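Local coordinates for protein Niban 2 (Homo sapiens, PDB 7CTP) that may help to suppress apoptosis and to promote melanoma cell invasion, and is seen here as the large part of the chain that contains its PH domain, at residues E66-L74 with N86-Y95; K181-R191 with P398-E406. All coordinates share one frame; numbering follows the deposited sequence.

Overall arrangement
Both contacts involve the PH domain and lie on the same side of the chain's centre, but they do different jobs. Interaction 1 is internal to the domain, pairing the first two strands of its sheet. Interaction 2 looks from the domain toward the rest of the chain, docking its C-terminal helix on residues 398-406 of the long helical part. They meet at that helix: Trp182 and Val185 pack on Phe70, and Trp182 also reaches Leu74 and Ser89. Both are partly buried, but their chemistry differs. The hairpin relies on backbone bonds and apolar packing, with exposed side chains toward its open end, whereas the domain joint uses a side-chain cluster of carboxylate, amide and guanidinium with a cation-pi stack.

Interaction 1. Residues E66-L74 with N86-Y95; sequences ERIVFSGNL and NRFSLVPHNY
Strands 70-74 and 86-91 form the first beta hairpin of the PH domain, with Gly72 and Ser89 as a hydrogen-bonded antiparallel pair at its middle. Gly72 N reaches Ser89 O at 3.0 Å, and Ser89 N returns to Gly72 O at 2.9 Å. Leu74 and Arg87 exchange a similar pair of bonds farther along. At the other end the ladder is broken by a classic beta bulge: Val69 and Phe70 both face Val91, whose carbonyl takes the N-H of Val69 at 2.7 Å while its own N-H goes to Phe70 O in a nearly straight bond (170°).

The two faces of the hairpin differ. Phe70, Leu74, Ser89 and Val91 turn to the face that receives helix 176-194. There Leu74 CD1 lies against Ser89 CB, and the buried Ser89 OG has no polar partner in the model. Phe88 and Leu90 point to the other face, toward helix 103-107. With CG of Phe88 anti to the backbone N (chi1 -180°), its ring reaches Ser71, CZ coming close to Ser71 CB, and Asn73 OD1 meets the ring edge in plane, 3.6 Å from Phe88 CD1. Ile68 crosses Leu90 at about a right angle, CG2 to CD2 3.8 Å.

Beyond the bulge, a type I turn from Pro92 to Tyr95 presents the imidazole of His93 to Glu66. The carboxylate stacks on it with planes 10° apart, Glu66 OE2 lying 3.4 Å from His93 CE1.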
loop_
_atom_site.group_PDB
_atom_site.type_symbol
_atom_site.label_atom_id
_atom_site.label_comp_id
_atom_site.label_asym_id
_atom_site.label_seq_id
_atom_site.Cartn_x
_atom_site.Cartn_y
_atom_site.Cartn_z
ATOM N N GLU A 66 11.235 -17.191 -11.011
ATOM C CA GLU A 66 11.364 -15.817 -11.479
ATOM C C GLU A 66 11.306 -15.787 -12.999
ATOM O O GLU A 66 12.077 -16.485 -13.668
ATOM C CB GLU A 66 12.665 -15.204 -10.969
ATOM C CG GLU A 66 12.748 -15.145 -9.451
ATOM C CD GLU A 66 14.031 -14.515 -8.945
ATOM O OE1 GLU A 66 14.925 -14.235 -9.769
ATOM O OE2 GLU A 66 14.140 -14.306 -7.716
ATOM N N ARG A 67 10.369 -15.005 -13.539
ATOM C CA ARG A 67 10.238 -14.786 -14.971
ATOM C C ARG A 67 10.047 -13.299 -15.222
ATOM O O ARG A 67 9.542 -12.573 -14.365
ATOM C CB ARG A 67 9.059 -15.559 -15.579
ATOM C CG ARG A 67 9.106 -17.064 -15.360
ATOM C CD ARG A 67 8.852 -17.850 -16.649
ATOM N NE ARG A 67 7.431 -17.905 -16.999
ATOM C CZ ARG A 67 6.807 -18.993 -17.448
ATOM N NH1 ARG A 67 7.475 -20.130 -17.591
ATOM N NH2 ARG A 67 5.513 -18.949 -17.742
ATOM N N ILE A 68 10.481 -12.855 -16.402
ATOM C CA ILE A 68 10.235 -11.481 -16.824
ATOM C C ILE A 68 8.738 -11.287 -16.992
ATOM O O ILE A 68 8.046 -12.153 -17.538
ATOM C CB ILE A 68 11.003 -11.184 -18.122
ATOM C CG1 ILE A 68 12.509 -11.194 -17.851
ATOM C CG2 ILE A 68 10.569 -9.853 -18.719
ATOM C CD1 ILE A 68 13.367 -11.219 -19.090
ATOM N N VAL A 69 8.217 -10.161 -16.488
ATOM C CA VAL A 69 6.780 -9.912 -16.572
ATOM C C VAL A 69 6.392 -9.437 -17.968
ATOM O O VAL A 69 5.383 -9.884 -18.531
ATOM C CB VAL A 69 6.347 -8.901 -15.492
ATOM C CG1 VAL A 69 4.867 -8.558 -15.651
ATOM C CG2 VAL A 69 6.607 -9.461 -14.110
ATOM N N PHE A 70 7.183 -8.536 -18.547
ATOM C CA PHE A 70 6.867 -7.978 -19.853
ATOM C C PHE A 70 8.075 -7.202 -20.357
ATOM O O PHE A 70 8.914 -6.745 -19.573
ATOM C CB PHE A 70 5.620 -7.090 -19.781
ATOM C CG PHE A 70 5.135 -6.610 -21.118
ATOM C CD1 PHE A 70 4.622 -7.505 -22.040
ATOM C CD2 PHE A 70 5.170 -5.269 -21.442
ATOM C CE1 PHE A 70 4.172 -7.073 -23.270
ATOM C CE2 PHE A 70 4.718 -4.829 -22.673
ATOM C CZ PHE A 70 4.220 -5.734 -23.587
ATOM N N SER A 71 8.161 -7.059 -21.679
ATOM C CA SER A 71 9.225 -6.268 -22.274
ATOM C C SER A 71 8.760 -5.779 -23.636
ATOM O O SER A 71 7.849 -6.348 -24.239
ATOM C CB SER A 71 10.528 -7.071 -22.404
ATOM O OG SER A 71 10.367 -8.140 -23.317
ATOM N N GLY A 72 9.401 -4.720 -24.113
ATOM C CA GLY A 72 9.072 -4.166 -25.413
ATOM C C GLY A 72 9.809 -2.861 -25.593
ATOM O O GLY A 72 10.395 -2.317 -24.651
ATOM N N ASN A 73 9.778 -2.365 -26.827
ATOM C CA ASN A 73 10.439 -1.107 -27.135
ATOM C C ASN A 73 9.508 0.064 -26.862
ATOM O O ASN A 73 8.300 -0.012 -27.106
ATOM C CB ASN A 73 10.902 -1.077 -28.591
ATOM C CG ASN A 73 12.005 -2.077 -28.875
ATOM O OD1 ASN A 73 12.871 -2.325 -28.033
ATOM N ND2 ASN A 73 11.976 -2.661 -30.069
ATOM N N LEU A 74 10.087 1.143 -26.337
ATOM C CA LEU A 74 9.387 2.384 -26.040
ATOM C C LEU A 74 10.246 3.546 -26.500
ATOM O O LEU A 74 11.465 3.418 -26.646
ATOM C CB LEU A 74 9.128 2.557 -24.535
ATOM C CG LEU A 74 8.268 1.535 -23.812
ATOM C CD1 LEU A 74 7.993 1.955 -22.381
ATOM C CD2 LEU A 74 6.991 1.387 -24.586
ATOM N N ASN A 86 14.680 5.666 -28.487
ATOM C CA ASN A 86 14.164 4.327 -28.246
ATOM C C ASN A 86 14.829 3.753 -27.008
ATOM O O ASN A 86 16.002 4.028 -26.729
ATOM C CB ASN A 86 14.416 3.407 -29.442
ATOM C CG ASN A 86 14.085 1.949 -29.134
ATOM O OD1 ASN A 86 12.935 1.524 -29.242
ATOM N ND2 ASN A 86 15.093 1.182 -28.722
ATOM N N ARG A 87 14.067 2.971 -26.247
ATOM C CA ARG A 87 14.614 2.227 -25.128
ATOM C C ARG A 87 13.953 0.863 -25.091
ATOM O O ARG A 87 12.735 0.754 -25.256
ATOM C CB ARG A 87 14.389 2.952 -23.789
ATOM C CG ARG A 87 15.254 4.180 -23.583
ATOM C CD ARG A 87 16.649 3.813 -23.104
ATOM N NE ARG A 87 17.500 4.987 -22.949
ATOM C CZ ARG A 87 18.183 5.553 -23.938
ATOM N NH1 ARG A 87 18.123 5.048 -25.164
ATOM N NH2 ARG A 87 18.930 6.621 -23.699
ATOM N N PHE A 88 14.759 -0.177 -24.907
ATOM C CA PHE A 88 14.208 -1.487 -24.598
ATOM C C PHE A 88 13.833 -1.491 -23.127
ATOM O O PHE A 88 14.693 -1.288 -22.262
ATOM C CB PHE A 88 15.199 -2.605 -24.903
ATOM C CG PHE A 88 14.668 -3.974 -24.598
ATOM C CD1 PHE A 88 13.578 -4.481 -25.288
ATOM C CD2 PHE A 88 15.244 -4.751 -23.604
ATOM C CE1 PHE A 88 13.080 -5.749 -24.995
ATOM C CE2 PHE A 88 14.750 -6.018 -23.307
ATOM C CZ PHE A 88 13.672 -6.514 -24.001
ATOM N N SER A 89 12.551 -1.686 -22.846
ATOM C CA SER A 89 12.010 -1.539 -21.504
ATOM C C SER A 89 11.557 -2.905 -21.012
ATOM O O SER A 89 10.824 -3.608 -21.713
ATOM C CB SER A 89 10.853 -0.539 -21.499
ATOM O OG SER A 89 10.034 -0.714 -20.360
ATOM N N LEU A 90 12.001 -3.281 -19.815
ATOM C CA LEU A 90 11.794 -4.623 -19.292
ATOM C C LEU A 90 11.259 -4.536 -17.873
ATOM O O LEU A 90 11.748 -3.733 -17.071
ATOM C CB LEU A 90 13.104 -5.425 -19.319
ATOM C CG LEU A 90 13.103 -6.936 -19.058
ATOM C CD1 LEU A 90 14.320 -7.552 -19.705
ATOM C CD2 LEU A 90 13.092 -7.262 -17.573
ATOM N N VAL A 91 10.269 -5.365 -17.566
ATOM C CA VAL A 91 9.745 -5.471 -16.208
ATOM C C VAL A 91 10.145 -6.825 -15.631
ATOM O O VAL A 91 9.554 -7.848 -15.999
ATOM C CB VAL A 91 8.221 -5.299 -16.171
ATOM C CG1 VAL A 91 7.711 -5.536 -14.751
ATOM C CG2 VAL A 91 7.838 -3.902 -16.652
ATOM N N PRO A 92 11.120 -6.878 -14.726
ATOM C CA PRO A 92 11.525 -8.167 -14.146
ATOM C C PRO A 92 10.499 -8.748 -13.189
ATOM O O PRO A 92 9.452 -8.151 -12.928
ATOM C CB PRO A 92 12.825 -7.829 -13.402
ATOM C CG PRO A 92 13.234 -6.472 -13.869
ATOM C CD PRO A 92 11.967 -5.773 -14.252
ATOM N N HIS A 93 10.828 -9.921 -12.636
ATOM C CA HIS A 93 9.947 -10.622 -11.705
ATOM C C HIS A 93 9.505 -9.749 -10.534
ATOM O O HIS A 93 8.444 -9.989 -9.948
ATOM C CB HIS A 93 10.661 -11.860 -11.152
ATOM C CG HIS A 93 11.869 -11.524 -10.326
ATOM N ND1 HIS A 93 11.851 -11.497 -8.945
ATOM C CD2 HIS A 93 13.122 -11.159 -10.692
ATOM C CE1 HIS A 93 13.045 -11.147 -8.497
ATOM N NE2 HIS A 93 13.835 -10.939 -9.536
ATOM N N ASN A 94 10.317 -8.764 -10.148
ATOM C CA ASN A 94 10.021 -7.952 -8.976
ATOM C C ASN A 94 9.391 -6.607 -9.323
ATOM O O ASN A 94 9.321 -5.730 -8.457
ATOM C CB ASN A 94 11.285 -7.737 -8.138
ATOM C CG ASN A 94 12.385 -7.016 -8.894
ATOM O OD1 ASN A 94 12.183 -6.518 -10.006
ATOM N ND2 ASN A 94 13.565 -6.953 -8.286
ATOM N N TYR A 95 8.956 -6.422 -10.570
ATOM C CA TYR A 95 8.131 -5.281 -10.982
ATOM C C TYR A 95 8.887 -3.956 -10.947
ATOM O O TYR A 95 8.274 -2.884 -10.872
ATOM C CB TYR A 95 6.850 -5.189 -10.145
ATOM C CG TYR A 95 5.782 -6.153 -10.604
ATOM C CD1 TYR A 95 5.057 -5.911 -11.767
ATOM C CD2 TYR A 95 5.502 -7.309 -9.880
ATOM C CE1 TYR A 95 4.071 -6.793 -12.196
ATOM C CE2 TYR A 95 4.522 -8.192 -10.300
ATOM C CZ TYR A 95 3.813 -7.930 -11.456
ATOM O OH TYR A 95 2.835 -8.812 -11.873
#

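Interaction 2. Residues K181-R191 with P398-E406; sequences KWQAVLQDCIR and PLKMQSCYE
This is a domain-docking contact: Ala184, Asp188 and Arg191, on the C-terminal helix of the PH domain, meet Pro398, Gln402 and Tyr405, which belong to the helical part far along the chain. Its polar centre is the buried carboxylate of Asp188, where two donors reach OD1 from opposite faces of the carboxylate plane. Gln402 NE2 meets Asp188 OD1 on the syn side at 3.1 Å, almost straight (168°). The other donor is Arg191 NH2, 2.9 Å from Asp188 OD1, a salt bridge one helical turn along.

Gln402 NE2 gives a further bond to Pro398 O at 2.8 Å, so the amide ties its own segment together while it grips the helix. A bend at chi2 (-46°) folds the Gln402 side chain back for this double role and brings its amide over Ala184 CB. A leucine in its place would probably leave Asp188 OD1 with Arg191 alone of these two donors, and Pro398 O without its side-chain partner.

Apolar packing adjoins this site, Val185 CG2 resting 3.9 Å from Pro398 CB. Gln433, from helix 422-455, accepts from Arg191 NE and donates to Tyr405 O, bracing both sides. A water takes the N-H of Arg191 NH1 at 3.0 Å. The guanidinium also lies flat on Tyr405 in a cation-pi stack, planes 24° apart, with Arg191 CZ 3.9 Å from the ring centroid and Met401 O over the opposite face of the ring.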
loop_
_atom_site.group_PDB
_atom_site.type_symbol
_atom_site.label_atom_id
_atom_site.label_comp_id
_atom_site.label_asym_id
_atom_site.label_seq_id
_atom_site.Cartn_x
_atom_site.Cartn_y
_atom_site.Cartn_z
ATOM N N LYS A 181 -1.398 -1.715 -23.257
ATOM C CA LYS A 181 -0.673 -2.807 -22.617
ATOM C C LYS A 181 0.290 -2.269 -21.570
ATOM O O LYS A 181 0.338 -2.760 -20.437
ATOM C CB LYS A 181 0.084 -3.621 -23.668
ATOM C CG LYS A 181 0.837 -4.824 -23.111
ATOM C CD LYS A 181 -0.056 -5.698 -22.251
ATOM C CE LYS A 181 0.441 -7.140 -22.234
ATOM N NZ LYS A 181 -0.698 -8.099 -22.136
ATOM N N TRP A 182 1.066 -1.254 -21.942
ATOM C CA TRP A 182 2.037 -0.699 -21.009
ATOM C C TRP A 182 1.350 0.008 -19.849
ATOM O O TRP A 182 1.903 0.052 -18.748
ATOM C CB TRP A 182 2.983 0.248 -21.742
ATOM C CG TRP A 182 4.166 -0.454 -22.330
ATOM C CD1 TRP A 182 4.430 -0.650 -23.658
ATOM C CD2 TRP A 182 5.250 -1.059 -21.613
ATOM N NE1 TRP A 182 5.613 -1.341 -23.810
ATOM C CE2 TRP A 182 6.134 -1.606 -22.569
ATOM C CE3 TRP A 182 5.556 -1.197 -20.256
ATOM C CZ2 TRP A 182 7.302 -2.273 -22.211
ATOM C CZ3 TRP A 182 6.714 -1.861 -19.901
ATOM C CH2 TRP A 182 7.575 -2.392 -20.873
ATOM N N GLN A 183 0.155 0.567 -20.068
ATOM C CA GLN A 183 -0.570 1.172 -18.955
ATOM C C GLN A 183 -0.968 0.123 -17.930
ATOM O O GLN A 183 -0.850 0.353 -16.722
ATOM C CB GLN A 183 -1.807 1.921 -19.438
ATOM C CG GLN A 183 -2.582 2.530 -18.295
ATOM C CD GLN A 183 -3.706 3.416 -18.753
ATOM O OE1 GLN A 183 -4.084 3.405 -19.924
ATOM N NE2 GLN A 183 -4.252 4.192 -17.834
ATOM N N ALA A 184 -1.427 -1.042 -18.391
ATOM C CA ALA A 184 -1.790 -2.109 -17.460
ATOM C C ALA A 184 -0.568 -2.629 -16.717
ATOM O O ALA A 184 -0.615 -2.852 -15.498
ATOM C CB ALA A 184 -2.483 -3.249 -18.203
ATOM N N VAL A 185 0.530 -2.848 -17.443
ATOM C CA VAL A 185 1.751 -3.376 -16.837
ATOM C C VAL A 185 2.315 -2.387 -15.825
ATOM O O VAL A 185 2.740 -2.769 -14.728
ATOM C CB VAL A 185 2.788 -3.706 -17.928
ATOM C CG1 VAL A 185 4.173 -3.953 -17.310
ATOM C CG2 VAL A 185 2.330 -4.912 -18.752
ATOM N N LEU A 186 2.352 -1.100 -16.188
ATOM C CA LEU A 186 2.902 -0.113 -15.260
ATOM C C LEU A 186 1.981 0.096 -14.067
ATOM O O LEU A 186 2.464 0.353 -12.954
ATOM C CB LEU A 186 3.181 1.207 -15.979
ATOM C CG LEU A 186 4.301 1.102 -17.024
ATOM C CD1 LEU A 186 4.447 2.410 -17.786
ATOM C CD2 LEU A 186 5.608 0.692 -16.363
ATOM N N GLN A 187 0.657 -0.009 -14.268
ATOM C CA GLN A 187 -0.264 -0.007 -13.133
ATOM C C GLN A 187 0.049 -1.152 -12.183
ATOM O O GLN A 187 0.003 -0.979 -10.958
ATOM C CB GLN A 187 -1.720 -0.126 -13.594
ATOM C CG GLN A 187 -2.380 1.150 -14.070
ATOM C CD GLN A 187 -3.768 0.901 -14.647
ATOM O OE1 GLN A 187 -4.207 -0.243 -14.791
ATOM N NE2 GLN A 187 -4.460 1.976 -14.984
ATOM N N ASP A 188 0.344 -2.337 -12.732
ATOM C CA ASP A 188 0.742 -3.477 -11.901
ATOM C C ASP A 188 2.043 -3.197 -11.159
ATOM O O ASP A 188 2.187 -3.565 -9.986
ATOM C CB ASP A 188 0.915 -4.743 -12.750
ATOM C CG ASP A 188 -0.395 -5.300 -13.292
ATOM O OD1 ASP A 188 -1.474 -4.731 -13.002
ATOM O OD2 ASP A 188 -0.333 -6.328 -14.021
ATOM N N CYS A 189 3.014 -2.576 -11.841
ATOM C CA CYS A 189 4.278 -2.196 -11.208
ATOM C C CYS A 189 4.039 -1.287 -10.010
ATOM O O CYS A 189 4.608 -1.492 -8.929
ATOM C CB CYS A 189 5.180 -1.479 -12.214
ATOM S SG CYS A 189 5.925 -2.545 -13.486
ATOM N N ILE A 190 3.229 -0.241 -10.202
ATOM C CA ILE A 190 2.966 0.719 -9.127
ATOM C C ILE A 190 2.285 0.028 -7.956
ATOM O O ILE A 190 2.655 0.225 -6.790
ATOM C CB ILE A 190 2.117 1.889 -9.653
ATOM C CG1 ILE A 190 2.918 2.723 -10.655
ATOM C CG2 ILE A 190 1.606 2.720 -8.485
ATOM C CD1 ILE A 190 2.044 3.681 -11.472
ATOM N N ARG A 191 1.263 -0.783 -8.246
ATOM C CA ARG A 191 0.541 -1.469 -7.178
ATOM C C ARG A 191 1.470 -2.385 -6.401
ATOM O O ARG A 191 1.411 -2.442 -5.162
ATOM C CB ARG A 191 -0.625 -2.261 -7.774
ATOM C CG ARG A 191 -1.532 -2.960 -6.769
ATOM C CD ARG A 191 -2.532 -3.878 -7.504
ATOM N NE ARG A 191 -3.355 -3.139 -8.467
ATOM C CZ ARG A 191 -3.229 -3.231 -9.785
ATOM N NH1 ARG A 191 -4.016 -2.505 -10.571
ATOM N NH2 ARG A 191 -2.310 -4.028 -10.319
ATOM N N PRO A 398 -0.696 -10.015 -16.729
ATOM C CA PRO A 398 -0.919 -8.571 -16.931
ATOM C C PRO A 398 -2.208 -8.234 -17.658
ATOM O O PRO A 398 -2.645 -7.084 -17.590
ATOM C CB PRO A 398 0.301 -8.130 -17.750
ATOM C CG PRO A 398 1.276 -9.266 -17.697
ATOM C CD PRO A 398 0.485 -10.510 -17.452
ATOM N N LEU A 399 -2.816 -9.173 -18.377
ATOM C CA LEU A 399 -4.116 -8.936 -18.995
ATOM C C LEU A 399 -5.261 -9.531 -18.184
ATOM O O LEU A 399 -6.255 -8.848 -17.915
ATOM C CB LEU A 399 -4.133 -9.517 -20.418
ATOM C CG LEU A 399 -5.430 -9.390 -21.219
ATOM C CD1 LEU A 399 -5.894 -7.944 -21.295
ATOM C CD2 LEU A 399 -5.270 -9.978 -22.623
ATOM N N LYS A 400 -5.133 -10.800 -17.781
ATOM C CA LYS A 400 -6.290 -11.537 -17.287
ATOM C C LYS A 400 -6.793 -10.996 -15.957
ATOM O O LYS A 400 -7.990 -11.097 -15.668
ATOM C CB LYS A 400 -5.953 -13.023 -17.195
ATOM C CG LYS A 400 -5.807 -13.671 -18.582
ATOM C CD LYS A 400 -5.475 -15.157 -18.514
ATOM C CE LYS A 400 -5.344 -15.756 -19.926
ATOM N NZ LYS A 400 -4.910 -17.193 -19.894
ATOM N N MET A 401 -5.915 -10.399 -15.143
ATOM C CA MET A 401 -6.361 -9.821 -13.882
ATOM C C MET A 401 -7.001 -8.447 -14.040
ATOM O O MET A 401 -7.631 -7.970 -13.095
ATOM C CB MET A 401 -5.188 -9.716 -12.906
ATOM C CG MET A 401 -4.714 -11.076 -12.366
ATOM S SD MET A 401 -5.943 -11.873 -11.327
ATOM C CE MET A 401 -6.174 -10.650 -10.038
ATOM N N GLN A 402 -6.862 -7.808 -15.204
ATOM C CA GLN A 402 -7.257 -6.405 -15.319
ATOM C C GLN A 402 -8.753 -6.214 -15.127
ATOM O O GLN A 402 -9.182 -5.210 -14.547
ATOM C CB GLN A 402 -6.815 -5.834 -16.662
ATOM C CG GLN A 402 -5.309 -5.746 -16.823
ATOM C CD GLN A 402 -4.616 -5.146 -15.604
ATOM O OE1 GLN A 402 -5.156 -4.269 -14.925
ATOM N NE2 GLN A 402 -3.407 -5.623 -15.322
ATOM N N SER A 403 -9.566 -7.158 -15.606
ATOM C CA SER A 403 -11.014 -7.020 -15.447
ATOM C C SER A 403 -11.425 -7.089 -13.980
ATOM O O SER A 403 -12.457 -6.522 -13.600
ATOM C CB SER A 403 -11.746 -8.085 -16.266
ATOM O OG SER A 403 -11.560 -9.380 -15.715
ATOM N N CYS A 404 -10.633 -7.769 -13.141
ATOM C CA CYS A 404 -10.899 -7.768 -11.704
ATOM C C CYS A 404 -10.542 -6.421 -11.087
ATOM O O CYS A 404 -11.340 -5.830 -10.350
ATOM C CB CYS A 404 -10.113 -8.884 -11.007
ATOM S SG CYS A 404 -10.165 -10.496 -11.827
ATOM N N TYR A 405 -9.329 -5.939 -11.367
ATOM C CA TYR A 405 -8.864 -4.682 -10.793
ATOM C C TYR A 405 -9.771 -3.528 -11.211
ATOM O O TYR A 405 -10.058 -2.627 -10.410
ATOM C CB TYR A 405 -7.417 -4.428 -11.225
ATOM C CG TYR A 405 -6.385 -5.440 -10.722
ATOM C CD1 TYR A 405 -6.508 -6.036 -9.475
ATOM C CD2 TYR A 405 -5.277 -5.779 -11.501
ATOM C CE1 TYR A 405 -5.551 -6.963 -9.006
ATOM C CE2 TYR A 405 -4.314 -6.695 -11.043
ATOM C CZ TYR A 405 -4.468 -7.278 -9.794
ATOM O OH TYR A 405 -3.535 -8.178 -9.329
ATOM N N GLU A 406 -10.262 -3.570 -12.456
ATOM C CA GLU A 406 -11.110 -2.505 -12.994
ATOM C C GLU A 406 -12.381 -2.302 -12.176
ATOM O O GLU A 406 -12.950 -1.203 -12.184
ATOM C CB GLU A 406 -11.474 -2.813 -14.451
ATOM C CG GLU A 406 -12.180 -1.662 -15.199
ATOM C CD GLU A 406 -13.703 -1.697 -15.075
ATOM O OE1 GLU A 406 -14.263 -2.722 -14.622
ATOM O OE2 GLU A 406 -14.342 -0.684 -15.441
HETATM O O HOH W 1 -3.671 -2.786 -13.547
#